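Local coordinates for protein leucine aminopeptidase (Parabacteroides distasonis, PDB 3TC8) that binds a zinc ion and is probably an M28-family exopeptidase, with likely aminopeptidase or glutaminyl-peptide cyclotransferase activity, at residues Phe100-Ser105 with Ala125-Ser130; Glu224-Ala229 with Leu303-Asn308; Leu177-Trp182 with Gln252-Gly257; Gly245-Asp250 with Ile266-Glu271. All blocks are in the same frame, centred on the assembly; numbering follows the deposited sequence. Where two conformers were deposited one is given.

Overall arrangement
The four interactions share one alpha/beta fold, a mixed sheet with helices on both faces. All are largely buried: interaction 1 entirely so and nearest the chain centre, the other three with partly exposed residues at their margins. Interaction 1 joins strand 96-102 to helix 125-144 and is polar, built on a histidine that grips a zinc-binding aspartate. Interactions 2 and 3 are each helix pairs, one on each face of the sheet: the first is purely apolar, the second adds a glutamine stacked on tyrosine. Interaction 4 joins two loops, and no hydrogen bond crosses it. Interactions 1, 3 and 4 meet around helix 250-258, where Thr179 OG1 reaches Asp250 OD1; interaction 2 stands apart.

Interaction 1 (Phe100-Ser105 with Ala125-Ser130); sequences FAHWDS and ADDGGS
His102 has CG turned between its backbone N and carbonyl carbon (chi1 84°), and Asp127 holds CG anti to its own N (chi1 -166°); together these torsions bring imidazole and carboxylate into contact. His102 NE2 donates to Asp127 OD1 over 2.7 Å, with an angle of 158° at the hydrogen. The acceptor sits close to the ring plane and is met nearly end-on to its C-O bond, with the carboxylate plane perpendicular to the ring. On the other side of the imidazole, His102 ND1 donates to Asp104 OD1 at 2.8 Å, which fixes the rotation of the ring. Asp104 itself is held by the backbone N atoms of Glu159 and Asp160. His102 is thus a second-shell residue that orients Asp127, whose OD2 binds zinc beside Asp160 and His281.

Gly128 CA covers one face of the imidazole, 3.9 Å from the His102 ring centroid, in a CH-pi contact; the same carbon makes a CA-H...O approach of 3.4 Å to His102 O. Two waters bridge the segments. One bridges His102 O and Gly128 O, at 2.8 and 2.6 Å; the other links Asp104 O, Ser105 OG and Asp127 O.

The site lies where strand 96-102 ends and helix 125-144 begins. Ala101 packs on Val132 and Leu135 of that helix, Phe100 and His102 rest on helix 250-258, and strands 150-156 and 195-200 flank the central strand.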
# COMPACT_ATOMS: atom_id res chain seq x y z
N PHE A 100 -0.39 -4.29 -4.14
CA PHE A 100 -0.11 -2.85 -4.30
C PHE A 100 -0.13 -2.12 -3.01
O PHE A 100 -0.63 -2.59 -2.00
CB PHE A 100 -1.00 -2.21 -5.39
CG PHE A 100 -2.49 -2.30 -5.20
CD1 PHE A 100 -3.19 -3.48 -5.34
CD2 PHE A 100 -3.23 -1.15 -4.99
CE1 PHE A 100 -4.55 -3.55 -5.29
CE2 PHE A 100 -4.62 -1.22 -4.93
CZ PHE A 100 -5.28 -2.38 -5.09
N ALA A 101 0.49 -0.94 -3.02
CA ALA A 101 0.62 -0.05 -1.86
C ALA A 101 1.02 1.33 -2.40
O ALA A 101 1.51 1.42 -3.50
CB ALA A 101 1.74 -0.58 -0.93
N HIS A 102 0.76 2.36 -1.60
CA HIS A 102 1.25 3.69 -1.97
C HIS A 102 2.59 3.93 -1.32
O HIS A 102 2.85 3.51 -0.19
CB HIS A 102 0.25 4.81 -1.63
CG HIS A 102 0.29 5.34 -0.24
ND1 HIS A 102 1.02 6.47 0.07
CD2 HIS A 102 -0.29 4.95 0.91
CE1 HIS A 102 0.92 6.73 1.35
NE2 HIS A 102 0.10 5.86 1.89
N TRP A 103 3.47 4.68 -2.02
CA TRP A 103 4.83 4.92 -1.54
C TRP A 103 5.14 6.36 -1.17
O TRP A 103 6.18 6.62 -0.55
CB TRP A 103 5.90 4.36 -2.50
CG TRP A 103 6.09 5.08 -3.77
CD1 TRP A 103 5.40 4.90 -4.92
CD2 TRP A 103 7.12 6.02 -4.08
NE1 TRP A 103 5.93 5.69 -5.92
CE2 TRP A 103 7.02 6.36 -5.44
CE3 TRP A 103 8.14 6.61 -3.32
CZ2 TRP A 103 7.87 7.28 -6.02
CZ3 TRP A 103 9.01 7.49 -3.92
CH2 TRP A 103 8.88 7.81 -5.25
N ASP A 104 4.32 7.31 -1.59
CA ASP A 104 4.50 8.70 -1.20
C ASP A 104 4.19 8.92 0.26
O ASP A 104 3.46 8.14 0.91
CB ASP A 104 3.62 9.61 -2.06
CG ASP A 104 2.13 9.34 -1.90
OD1 ASP A 104 1.72 8.17 -2.02
OD2 ASP A 104 1.39 10.34 -1.68
N SER A 105 4.71 10.03 0.76
CA SER A 105 4.39 10.53 2.10
C SER A 105 3.61 11.83 1.98
O SER A 105 3.89 12.69 1.16
CB SER A 105 5.72 10.88 2.85
OG SER A 105 6.60 9.80 2.90
N ALA A 125 5.86 6.41 8.00
CA ALA A 125 6.40 5.09 8.25
C ALA A 125 5.29 4.04 8.09
O ALA A 125 5.52 3.02 7.42
CB ALA A 125 6.98 5.01 9.66
N ASP A 126 4.15 4.23 8.75
CA ASP A 126 3.05 3.30 8.61
C ASP A 126 2.24 3.62 7.36
O ASP A 126 1.88 2.71 6.60
CB ASP A 126 2.20 3.27 9.86
CG ASP A 126 1.35 2.03 10.01
OD1 ASP A 126 1.64 1.01 9.36
OD2 ASP A 126 0.39 2.11 10.81
N ASP A 127 1.90 4.89 7.14
CA ASP A 127 1.12 5.34 6.01
C ASP A 127 2.05 5.58 4.84
O ASP A 127 2.52 6.69 4.58
CB ASP A 127 0.37 6.56 6.41
CG ASP A 127 -0.74 6.97 5.50
OD1 ASP A 127 -0.86 6.45 4.38
OD2 ASP A 127 -1.47 7.90 5.94
N GLY A 128 2.35 4.51 4.13
CA GLY A 128 3.26 4.43 3.01
C GLY A 128 4.35 3.40 3.23
O GLY A 128 4.45 2.38 2.52
N GLY A 129 5.21 3.61 4.20
CA GLY A 129 6.32 2.72 4.39
C GLY A 129 5.95 1.29 4.62
O GLY A 129 6.57 0.40 4.06
N SER A 130 4.94 1.04 5.44
CA SER A 130 4.64 -0.34 5.88
C SER A 130 4.20 -1.21 4.71
O SER A 130 4.69 -2.33 4.57
CB SER A 130 3.59 -0.36 6.97
OG SER A 130 2.32 0.08 6.48
O HOH W 1 2.15 1.51 1.69
O HOH W 2 5.09 7.47 3.17

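Interaction 2 (Glu224-Ala229 with Leu303-Asn308); sequences EMVWSA and LEVIYN
This is helix-to-helix packing in the alpha/beta fold of the M28 peptidases: helices 213-233 and 292-308 lie over the same face of the mixed sheet, away from the zinc site. Their short segments cross at 116°, with 9.6 Å between axes at closest approach. Val305 carries the contact as a branched side chain set against one turn of the facing helix, touching Met225, Val226 and Ala229 at once. It was deposited in two conformers, and the distances belong to one of them.

In that conformer CG1 stands anti to the backbone N (chi1 169°) and faces Met225, a selenomethionine. The methionine chain runs out extended and then bends at its last torsion (chi3 63°), which lays CE 3.5 Å from Val305 CG1; SE follows at 3.9 Å from the same methyl. The second branch, Val305 CG2, serves the other two partners. It lies 3.7 Å from Ala229 CB and 4.0 Å from Val226 CA, and the two valine side chains meet at about a right angle, with Val226 CG2 4.1 Å from Val305 CG2. No polar bond crosses between the segments.

Beneath, Tyr195 of strand 195-200 touches Met225, Val305 and Ile306, while Val226 reaches Ile197, Ile263 and Ile265. At the outer margin the aliphatic part of Glu304 brushes Ala229, CG to CB 4.2 Å. Its carboxylate turns to the C-terminal end of the chain: OE2 forms a salt bridge with Arg309 and accepts from Asn308 ND2 at 2.9 Å, the amide arriving from above the carboxylate plane.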
# COMPACT_ATOMS: atom_id res chain seq x y z
N GLU A 224 -12.79 -13.13 2.15
CA GLU A 224 -12.96 -14.36 2.88
C GLU A 224 -11.73 -15.27 2.78
O GLU A 224 -11.32 -15.87 3.76
CB GLU A 224 -14.24 -15.08 2.46
CG GLU A 224 -15.48 -14.27 2.93
CD GLU A 224 -15.54 -14.09 4.42
OE1 GLU A 224 -15.35 -15.13 5.15
OE2 GLU A 224 -15.78 -12.94 4.86
N MSE A 225 -11.18 -15.39 1.59
CA MSE A 225 -10.00 -16.22 1.40
C MSE A 225 -8.83 -15.73 2.24
O MSE A 225 -8.15 -16.52 2.90
CB MSE A 225 -9.61 -16.18 -0.06
CG MSE A 225 -8.25 -16.82 -0.44
SE MSE A 225 -7.81 -16.81 -2.28
CE MSE A 225 -7.74 -14.91 -2.57
N VAL A 226 -8.59 -14.42 2.24
CA VAL A 226 -7.50 -13.85 3.00
C VAL A 226 -7.72 -13.96 4.51
O VAL A 226 -6.82 -14.37 5.24
CB VAL A 226 -7.24 -12.35 2.55
CG1 VAL A 226 -6.25 -11.66 3.48
CG2 VAL A 226 -6.78 -12.35 1.11
N TRP A 227 -8.93 -13.63 4.99
CA TRP A 227 -9.18 -13.67 6.40
C TRP A 227 -9.16 -15.11 6.91
O TRP A 227 -8.72 -15.36 8.04
CB TRP A 227 -10.52 -12.96 6.75
CG TRP A 227 -10.36 -11.50 7.17
CD1 TRP A 227 -10.64 -11.02 8.39
CD2 TRP A 227 -9.76 -10.40 6.42
NE1 TRP A 227 -10.29 -9.69 8.46
CE2 TRP A 227 -9.78 -9.29 7.26
CE3 TRP A 227 -9.29 -10.26 5.14
CZ2 TRP A 227 -9.26 -8.05 6.88
CZ3 TRP A 227 -8.75 -9.04 4.75
CH2 TRP A 227 -8.77 -7.95 5.61
N SER A 228 -9.63 -16.06 6.11
CA SER A 228 -9.58 -17.47 6.50
C SER A 228 -8.15 -17.98 6.55
O SER A 228 -7.78 -18.71 7.47
CB SER A 228 -10.40 -18.30 5.52
OG SER A 228 -11.79 -18.09 5.73
N ALA A 229 -7.33 -17.62 5.57
CA ALA A 229 -5.91 -17.98 5.61
C ALA A 229 -5.24 -17.43 6.86
O ALA A 229 -4.47 -18.12 7.52
CB ALA A 229 -5.17 -17.54 4.33
N LEU A 303 1.49 -14.18 1.47
CA LEU A 303 2.22 -15.28 0.83
C LEU A 303 1.37 -16.56 0.77
O LEU A 303 1.34 -17.26 -0.20
CB LEU A 303 3.53 -15.57 1.59
CG LEU A 303 4.62 -14.51 1.43
CD1 LEU A 303 5.81 -14.86 2.30
CD2 LEU A 303 5.05 -14.36 -0.01
N GLU A 304 0.76 -16.88 1.89
CA GLU A 304 -0.10 -18.09 1.94
C GLU A 304 -1.16 -18.08 0.86
O GLU A 304 -1.41 -19.10 0.22
CB GLU A 304 -0.71 -18.24 3.32
CG GLU A 304 -1.54 -19.53 3.51
CD GLU A 304 -0.69 -20.79 3.59
OE1 GLU A 304 0.50 -20.71 3.97
OE2 GLU A 304 -1.22 -21.91 3.35
N VAL A 305 -1.79 -16.93 0.64
CA VAL A 305 -2.84 -16.79 -0.30
C VAL A 305 -2.35 -16.92 -1.75
O VAL A 305 -2.92 -17.65 -2.59
CB VAL A 305 -3.54 -15.46 -0.02
CG1 VAL A 305 -4.51 -15.10 -1.14
CG2 VAL A 305 -4.23 -15.54 1.33
N ILE A 306 -1.27 -16.21 -2.09
CA ILE A 306 -0.83 -16.20 -3.46
C ILE A 306 -0.13 -17.49 -3.87
O ILE A 306 -0.15 -17.85 -5.03
CB ILE A 306 0.02 -14.95 -3.84
CG1 ILE A 306 1.41 -14.98 -3.14
CG2 ILE A 306 -0.75 -13.67 -3.50
CD1 ILE A 306 2.31 -13.81 -3.47
N TYR A 307 0.51 -18.17 -2.92
CA TYR A 307 1.15 -19.45 -3.21
C TYR A 307 0.21 -20.61 -3.05
O TYR A 307 0.50 -21.67 -3.64
CB TYR A 307 2.33 -19.69 -2.26
CG TYR A 307 3.59 -18.96 -2.67
CD1 TYR A 307 3.80 -17.61 -2.37
CD2 TYR A 307 4.59 -19.61 -3.34
CE1 TYR A 307 4.97 -16.96 -2.73
CE2 TYR A 307 5.76 -18.96 -3.73
CZ TYR A 307 5.96 -17.62 -3.45
OH TYR A 307 7.10 -16.93 -3.74
N ASN A 308 -0.80 -20.52 -2.20
CA ASN A 308 -1.39 -21.71 -1.65
C ASN A 308 -2.87 -21.61 -1.31
O ASN A 308 -3.37 -22.46 -0.57
CB ASN A 308 -0.61 -22.15 -0.41
CG ASN A 308 -0.82 -23.59 -0.02
OD1 ASN A 308 -0.94 -24.47 -0.89
ND2 ASN A 308 -0.79 -23.85 1.26

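Interaction 3 (Leu177-Trp182 with Gln252-Gly257); sequences LGTQFW and QYVISG
Helices 177-184 and 250-258 pack side by side, nearly parallel, on one face of the mixed sheet of the M28 alpha/beta fold. Their short segments run 16° apart with axes 8.9 Å apart at closest approach, and no hydrogen bond joins them.

Gln180 lies flat over the ring of Tyr253. Its CG is 3.7 Å from the Tyr253 ring centroid in a CH-pi contact, and the amide, at the end of an extended chain, stacks with its plane 11° from the ring. Gln252 CG sits on the opposite face, so the tyrosine is sandwiched. Asp173 pins both polar ends: its backbone O accepts from Gln180 NE2, and its OD1 is hydrogen-bonded to Tyr253 OH.

Deeper in, with OG1 beside the backbone N (chi1 -54°), Thr179 has CG2 anti to that N, pointing this methyl at Val254 CG2, 3.6 Å away. Its hydroxyl OG1 is hydrogen-bonded to Asp250 OD1. Trp182 adds CZ3, 4.1 Å from Val254 CG2, while its NE1 is hydrogen-bonded to His187 ND1.

Below the pair lies the sheet: Val254 packs on Leu98 and Phe100 of strand 96-102, and Thr179 and Trp182 on Phe156 of strand 150-156.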
# COMPACT_ATOMS: atom_id res chain seq x y z
N LEU A 177 -3.96 9.76 -6.63
CA LEU A 177 -3.81 10.31 -7.97
C LEU A 177 -3.01 9.37 -8.89
O LEU A 177 -3.30 9.28 -10.09
CB LEU A 177 -3.12 11.68 -7.90
CG LEU A 177 -3.88 12.77 -7.17
CD1 LEU A 177 -3.01 14.00 -7.03
CD2 LEU A 177 -5.23 13.10 -7.86
N GLY A 178 -1.97 8.72 -8.35
CA GLY A 178 -1.19 7.80 -9.18
C GLY A 178 -2.00 6.61 -9.64
O GLY A 178 -1.87 6.19 -10.80
N THR A 179 -2.83 6.07 -8.77
CA THR A 179 -3.68 4.96 -9.13
C THR A 179 -4.70 5.38 -10.16
O THR A 179 -4.98 4.64 -11.11
CB THR A 179 -4.42 4.36 -7.90
OG1 THR A 179 -3.43 4.04 -6.92
CG2 THR A 179 -5.15 3.09 -8.29
N GLN A 180 -5.27 6.58 -10.01
CA GLN A 180 -6.20 7.06 -11.01
C GLN A 180 -5.56 7.09 -12.39
O GLN A 180 -6.19 6.76 -13.40
CB GLN A 180 -6.78 8.42 -10.62
CG GLN A 180 -7.76 8.36 -9.41
CD GLN A 180 -8.29 9.72 -9.09
OE1 GLN A 180 -8.99 10.31 -9.92
NE2 GLN A 180 -7.92 10.27 -7.96
N PHE A 181 -4.32 7.61 -12.48
CA PHE A 181 -3.63 7.70 -13.74
C PHE A 181 -3.39 6.31 -14.32
O PHE A 181 -3.68 6.06 -15.48
CB PHE A 181 -2.31 8.42 -13.57
CG PHE A 181 -1.57 8.54 -14.89
CD1 PHE A 181 -1.87 9.56 -15.76
CD2 PHE A 181 -0.64 7.58 -15.27
CE1 PHE A 181 -1.27 9.63 -17.00
CE2 PHE A 181 -0.01 7.67 -16.54
CZ PHE A 181 -0.36 8.67 -17.38
N TRP A 182 -2.86 5.39 -13.51
CA TRP A 182 -2.53 4.06 -13.96
C TRP A 182 -3.78 3.29 -14.43
O TRP A 182 -3.75 2.57 -15.41
CB TRP A 182 -1.84 3.31 -12.82
CG TRP A 182 -1.59 1.85 -13.14
CD1 TRP A 182 -0.53 1.30 -13.81
CD2 TRP A 182 -2.48 0.77 -12.81
NE1 TRP A 182 -0.72 -0.05 -13.90
CE2 TRP A 182 -1.90 -0.41 -13.31
CE3 TRP A 182 -3.66 0.68 -12.11
CZ2 TRP A 182 -2.49 -1.66 -13.11
CZ3 TRP A 182 -4.27 -0.57 -11.93
CH2 TRP A 182 -3.68 -1.71 -12.43
N GLN A 252 -10.19 1.33 -4.54
CA GLN A 252 -11.46 1.72 -5.19
C GLN A 252 -11.25 2.12 -6.65
O GLN A 252 -12.12 1.91 -7.48
CB GLN A 252 -12.18 2.81 -4.44
CG GLN A 252 -11.66 4.15 -4.62
CD GLN A 252 -12.35 5.12 -3.67
OE1 GLN A 252 -12.38 4.87 -2.48
NE2 GLN A 252 -12.82 6.27 -4.20
N TYR A 253 -10.08 2.70 -6.95
CA TYR A 253 -9.78 3.16 -8.27
C TYR A 253 -9.31 2.03 -9.18
O TYR A 253 -9.51 2.08 -10.38
CB TYR A 253 -8.83 4.36 -8.21
CG TYR A 253 -9.42 5.57 -7.60
CD1 TYR A 253 -10.32 6.36 -8.30
CD2 TYR A 253 -9.12 5.92 -6.30
CE1 TYR A 253 -10.87 7.52 -7.73
CE2 TYR A 253 -9.68 7.05 -5.70
CZ TYR A 253 -10.54 7.84 -6.40
OH TYR A 253 -11.06 8.96 -5.82
N VAL A 254 -8.70 1.00 -8.58
CA VAL A 254 -8.38 -0.21 -9.34
C VAL A 254 -9.70 -0.91 -9.72
O VAL A 254 -9.85 -1.33 -10.88
CB VAL A 254 -7.46 -1.13 -8.55
CG1 VAL A 254 -7.29 -2.46 -9.26
CG2 VAL A 254 -6.11 -0.43 -8.26
N ILE A 255 -10.65 -0.99 -8.79
CA ILE A 255 -11.95 -1.61 -9.04
C ILE A 255 -12.68 -0.85 -10.15
O ILE A 255 -13.12 -1.43 -11.14
CB ILE A 255 -12.77 -1.64 -7.73
CG1 ILE A 255 -12.15 -2.63 -6.73
CG2 ILE A 255 -14.26 -2.02 -8.03
CD1 ILE A 255 -12.64 -2.41 -5.25
N SER A 256 -12.77 0.46 -10.01
CA SER A 256 -13.57 1.23 -10.96
C SER A 256 -12.90 1.35 -12.32
O SER A 256 -13.58 1.34 -13.36
CB SER A 256 -13.90 2.61 -10.40
OG SER A 256 -12.76 3.43 -10.23
N GLY A 257 -11.58 1.53 -12.35
CA GLY A 257 -10.86 1.80 -13.59
C GLY A 257 -10.42 0.57 -14.36
O GLY A 257 -10.31 0.60 -15.58

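Interaction 4 (Gly245-Asp250 with Ile266-Glu271); sequences GAITDD and INYDPE
Gly245 N lies above one face of the Tyr268 ring, displaced toward its rim, with Tyr268 CZ the nearest atom at 3.4 Å. The glycine backbone therefore rests directly on the aromatic ring, and the phenol end is close too, Tyr268 OH being 3.7 Å from Gly245 CA. Tyr268 reaches this position because its CG stands anti to the backbone N (chi1 174°), extending the ring toward the other loop. Ile247 and Ile266 meet tip to tip, Ile247 CD1 lying 3.7 Å from Ile266 CG2, and the same CD1 is 4.0 Å from Tyr268 CD1. One isoleucine methyl thus fills the corner between an aliphatic and an aromatic neighbour. Farther along, Ile266 CD1 approaches Asp249 OD2 at 3.6 Å, apolar carbon against carboxylate oxygen.

Both segments are loops in the M28 fold. Segment 245-250 leads into helix 250-258; the chain returns through an edge strand of the sheet, 262-266, and leaves it along 266-271. The contact therefore closes over the end of that strand, with the side chain of Asp249 about 8 Å from the zinc. Asp249 OD2 lies near the carboxylates of Asp200 and Asp264, while OD1 accepts from Asp250 N at 3.0 Å.

The backbone of the first loop is held from outside: Glu212 OE2 accepts from Ile247 N, and Gln214 NE2 donates to Ile247 O. In the second loop Tyr268 O is hydrogen-bonded to Thr208 OG1, and beyond it an Asx turn bends the chain, Asp269 OD1 accepting from Glu271 N at 3.1 Å with an angle of 158° at the hydrogen.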
# COMPACT_ATOMS: atom_id res chain seq x y z
N GLY A 245 -15.40 -0.39 8.40
CA GLY A 245 -15.95 0.77 7.71
C GLY A 245 -15.60 0.80 6.24
O GLY A 245 -14.85 -0.05 5.73
N ALA A 246 -16.18 1.75 5.53
CA ALA A 246 -15.81 2.06 4.16
C ALA A 246 -14.64 3.05 4.18
O ALA A 246 -14.72 4.07 4.86
CB ALA A 246 -16.96 2.68 3.40
N ILE A 247 -13.55 2.72 3.50
CA ILE A 247 -12.33 3.49 3.48
C ILE A 247 -11.98 3.87 2.03
O ILE A 247 -11.82 3.02 1.19
CB ILE A 247 -11.19 2.71 4.15
CG1 ILE A 247 -11.54 2.37 5.61
CG2 ILE A 247 -9.89 3.49 4.06
CD1 ILE A 247 -10.61 1.41 6.31
N THR A 248 -11.79 5.18 1.78
CA THR A 248 -11.29 5.67 0.50
C THR A 248 -9.82 5.29 0.40
O THR A 248 -9.02 5.63 1.26
CB THR A 248 -11.42 7.20 0.42
OG1 THR A 248 -12.78 7.56 0.56
CG2 THR A 248 -10.81 7.72 -0.87
N ASP A 249 -9.47 4.55 -0.63
CA ASP A 249 -8.09 4.12 -0.80
C ASP A 249 -7.86 3.66 -2.22
O ASP A 249 -8.79 3.63 -3.06
CB ASP A 249 -7.77 3.02 0.21
CG ASP A 249 -6.36 3.05 0.75
OD1 ASP A 249 -5.49 3.73 0.14
OD2 ASP A 249 -6.10 2.38 1.81
N ASP A 250 -6.62 3.32 -2.57
CA ASP A 250 -6.28 3.07 -3.94
C ASP A 250 -7.09 1.96 -4.58
O ASP A 250 -7.31 1.96 -5.78
CB ASP A 250 -4.77 2.71 -4.03
CG ASP A 250 -3.79 3.88 -3.74
OD1 ASP A 250 -3.86 4.86 -4.47
OD2 ASP A 250 -2.96 3.76 -2.83
N ILE A 266 -5.86 -2.96 5.97
CA ILE A 266 -5.58 -1.65 6.56
C ILE A 266 -6.01 -1.61 7.99
O ILE A 266 -7.08 -2.08 8.35
CB ILE A 266 -6.26 -0.51 5.72
CG1 ILE A 266 -6.00 0.86 6.35
CG2 ILE A 266 -7.74 -0.74 5.49
CD1 ILE A 266 -6.33 2.03 5.43
N ASN A 267 -5.16 -1.04 8.83
CA ASN A 267 -5.49 -0.85 10.24
C ASN A 267 -6.69 0.11 10.36
O ASN A 267 -6.62 1.26 9.93
CB ASN A 267 -4.23 -0.31 10.92
CG ASN A 267 -4.31 -0.27 12.44
OD1 ASN A 267 -5.31 -0.70 13.06
ND2 ASN A 267 -3.24 0.24 13.05
N TYR A 268 -7.78 -0.38 10.95
CA TYR A 268 -8.98 0.37 11.18
C TYR A 268 -9.37 0.24 12.64
O TYR A 268 -9.34 -0.84 13.20
CB TYR A 268 -10.13 -0.20 10.32
CG TYR A 268 -11.48 0.40 10.57
CD1 TYR A 268 -11.82 1.66 10.09
CD2 TYR A 268 -12.46 -0.33 11.23
CE1 TYR A 268 -13.09 2.20 10.30
CE2 TYR A 268 -13.73 0.19 11.44
CZ TYR A 268 -14.05 1.45 10.97
OH TYR A 268 -15.31 1.99 11.16
N ASP A 269 -9.79 1.35 13.23
CA ASP A 269 -10.28 1.39 14.60
C ASP A 269 -11.71 1.86 14.63
O ASP A 269 -11.91 3.04 14.42
CB ASP A 269 -9.44 2.35 15.40
CG ASP A 269 -9.84 2.40 16.88
OD1 ASP A 269 -10.93 1.87 17.26
OD2 ASP A 269 -9.04 2.97 17.61
N PRO A 270 -12.70 0.97 14.92
CA PRO A 270 -14.16 1.32 14.81
C PRO A 270 -14.68 2.35 15.79
O PRO A 270 -15.82 2.85 15.64
CB PRO A 270 -14.86 0.00 15.16
CG PRO A 270 -13.78 -0.87 15.74
CD PRO A 270 -12.50 -0.46 15.21
N GLU A 271 -13.83 2.66 16.73
CA GLU A 271 -14.13 3.60 17.81
C GLU A 271 -13.24 4.88 17.78
O GLU A 271 -13.48 5.78 18.59
CB GLU A 271 -14.02 2.88 19.18
CG GLU A 271 -14.68 1.46 19.29
CD GLU A 271 -16.21 1.39 19.05
OE1 GLU A 271 -16.97 2.37 19.31
OE2 GLU A 271 -16.65 0.27 18.66